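Glutathione peroxidase (Hypocrea jecorina, PDB 6VPD) probably reduces hydroperoxides to alcohols at the expense of thioredoxin dithiol, as a thioredoxin peroxidase of the glutathione peroxidase family. Local coordinates at residues A[55-60]-A[89-94]. Numbering follows the deposited sequence.
Sequences VNTASK and GFPCNQ
Val55 O accepts the backbone N-H of Phe90 at 2.8 Å, and Phe90 O in turn accepts Thr57 N, also at 2.8 Å, pairing strands 51-58 and 85-92 in parallel. Gly89 suits its place because Val55 CG1 and the methyl CG2 of Thr57 both lie on the face where it has no side chain, with Val55 CG1 3.8 Å from Gly89 CA. Thr57 OG1 lies between its backbone N and carbonyl carbon (chi1 48°), which sets it over the ring of Pro91, 3.3 Å from Pro91 N; no hydrogen bond forms, since the proline nitrogen carries no proton. Proline is tolerated because Thr57 pairs with Phe90 O and Cys92 N, asking no N-H of Pro91, whose CA-H adds a contact to Thr57 O. On the other face, Asn56 sends ND2 to Trp153 O, while Phe90 packs on Leu134 and Ile124. From Thr57 O onward the pairing slackens: Cys92 N bonds it weakly, Ser59 N reaches Cys92 O at 3.3 Å, and Ser59 and Asn93, both exposed, meet through their CB atoms at 4.0 Å. This beta-alpha-beta pair of the thioredoxin fold thus rests on main-chain bonds, firm from Val55 to Thr57 N and weaker toward exposed Ser59, in the run leading to Cys61, the predicted active-site residue.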
loop_
_atom_site.group_PDB
_atom_site.type_symbol
_atom_site.label_atom_id
_atom_site.label_comp_id
_atom_site.label_asym_id
_atom_site.label_seq_id
_atom_site.Cartn_x
_atom_site.Cartn_y
_atom_site.Cartn_z
ATOM N N VAL A 55 6.692 10.031 9.365
ATOM C CA VAL A 55 6.675 9.026 8.313
ATOM C C VAL A 55 7.741 7.980 8.641
ATOM O O VAL A 55 8.848 8.325 9.068
ATOM C CB VAL A 55 6.873 9.670 6.926
ATOM C CG1 VAL A 55 8.244 10.260 6.804
ATOM C CG2 VAL A 55 6.641 8.660 5.812
ATOM N N ASN A 56 7.371 6.701 8.547
ATOM C CA ASN A 56 8.307 5.594 8.703
ATOM C C ASN A 56 8.931 5.287 7.346
ATOM O O ASN A 56 8.228 4.934 6.386
ATOM C CB ASN A 56 7.614 4.352 9.244
ATOM C CG ASN A 56 6.464 3.951 8.390
ATOM O OD1 ASN A 56 5.631 4.796 8.037
ATOM N ND2 ASN A 56 6.411 2.679 8.007
ATOM N N THR A 57 10.243 5.424 7.266
ATOM C CA THR A 57 10.940 5.264 6.005
ATOM C C THR A 57 11.550 3.872 5.913
ATOM O O THR A 57 11.692 3.156 6.908
ATOM C CB THR A 57 12.017 6.341 5.838
ATOM O OG1 THR A 57 12.800 6.428 7.036
ATOM C CG2 THR A 57 11.370 7.675 5.569
ATOM N N ALA A 58 11.865 3.495 4.678
ATOM C CA ALA A 58 12.532 2.238 4.403
ATOM C C ALA A 58 13.936 2.240 4.980
ATOM O O ALA A 58 14.671 3.224 4.866
ATOM C CB ALA A 58 12.600 2.003 2.898
ATOM N N SER A 59 14.312 1.128 5.605
ATOM C CA SER A 59 15.715 0.920 5.938
ATOM C C SER A 59 16.540 0.665 4.672
ATOM O O SER A 59 17.595 1.277 4.474
ATOM C CB SER A 59 15.841 -0.231 6.933
ATOM O OG SER A 59 17.062 -0.146 7.634
ATOM N N LYS A 60 16.050 -0.206 3.785
ATOM C CA LYS A 60 16.689 -0.460 2.496
ATOM C C LYS A 60 16.440 0.684 1.514
ATOM O O LYS A 60 15.390 1.334 1.531
ATOM C CB LYS A 60 16.172 -1.774 1.893
ATOM C CG LYS A 60 16.635 -2.066 0.452
ATOM C CD LYS A 60 16.833 -3.561 0.173
ATOM C CE LYS A 60 15.963 -4.037 -0.985
ATOM N NZ LYS A 60 16.343 -5.399 -1.442
ATOM N N GLY A 89 11.361 11.588 9.451
ATOM C CA GLY A 89 11.416 10.232 8.923
ATOM C C GLY A 89 12.036 9.300 9.950
ATOM O O GLY A 89 13.027 9.636 10.586
ATOM N N PHE A 90 11.435 8.127 10.112
ATOM C CA PHE A 90 11.938 7.118 11.046
ATOM C C PHE A 90 12.200 5.844 10.266
ATOM O O PHE A 90 11.235 5.179 9.834
ATOM C CB PHE A 90 10.964 6.816 12.184
ATOM C CG PHE A 90 10.737 7.948 13.129
ATOM C CD1 PHE A 90 9.889 8.992 12.787
ATOM C CD2 PHE A 90 11.323 7.943 14.383
ATOM C CE1 PHE A 90 9.666 10.041 13.675
ATOM C CE2 PHE A 90 11.105 8.986 15.285
ATOM C CZ PHE A 90 10.280 10.033 14.933
ATOM N N PRO A 91 13.450 5.449 10.086
ATOM C CA PRO A 91 13.738 4.218 9.348
ATOM C C PRO A 91 13.161 3.000 10.045
ATOM O O PRO A 91 13.069 2.938 11.275
ATOM C CB PRO A 91 15.266 4.175 9.327
ATOM C CG PRO A 91 15.687 5.588 9.559
ATOM C CD PRO A 91 14.666 6.182 10.456
ATOM N N CYS A 92 12.779 2.017 9.236
ATOM C CA CYS A 92 12.132 0.813 9.743
ATOM C C CYS A 92 12.469 -0.353 8.833
ATOM O O CYS A 92 12.200 -0.306 7.626
ATOM C CB CYS A 92 10.620 0.995 9.830
ATOM S SG CYS A 92 9.859 -0.204 10.919
ATOM N N ASN A 93 13.041 -1.396 9.422
ATOM C CA ASN A 93 13.431 -2.600 8.709
ATOM C C ASN A 93 12.321 -3.639 8.667
ATOM O O ASN A 93 12.515 -4.707 8.079
ATOM C CB ASN A 93 14.671 -3.210 9.365
ATOM C CG ASN A 93 14.396 -3.702 10.784
ATOM O OD1 ASN A 93 13.400 -3.308 11.411
ATOM N ND2 ASN A 93 15.285 -4.562 11.303
ATOM N N GLN A 94 11.164 -3.350 9.259
ATOM C CA GLN A 94 10.125 -4.348 9.468
ATOM C C GLN A 94 9.324 -4.685 8.220
ATOM O O GLN A 94 8.424 -5.515 8.317
ATOM C CB GLN A 94 9.149 -3.889 10.557
ATOM C CG GLN A 94 9.662 -4.004 11.981
ATOM C CD GLN A 94 8.623 -3.577 13.033
ATOM O OE1 GLN A 94 7.762 -2.738 12.773
ATOM N NE2 GLN A 94 8.715 -4.150 14.225
#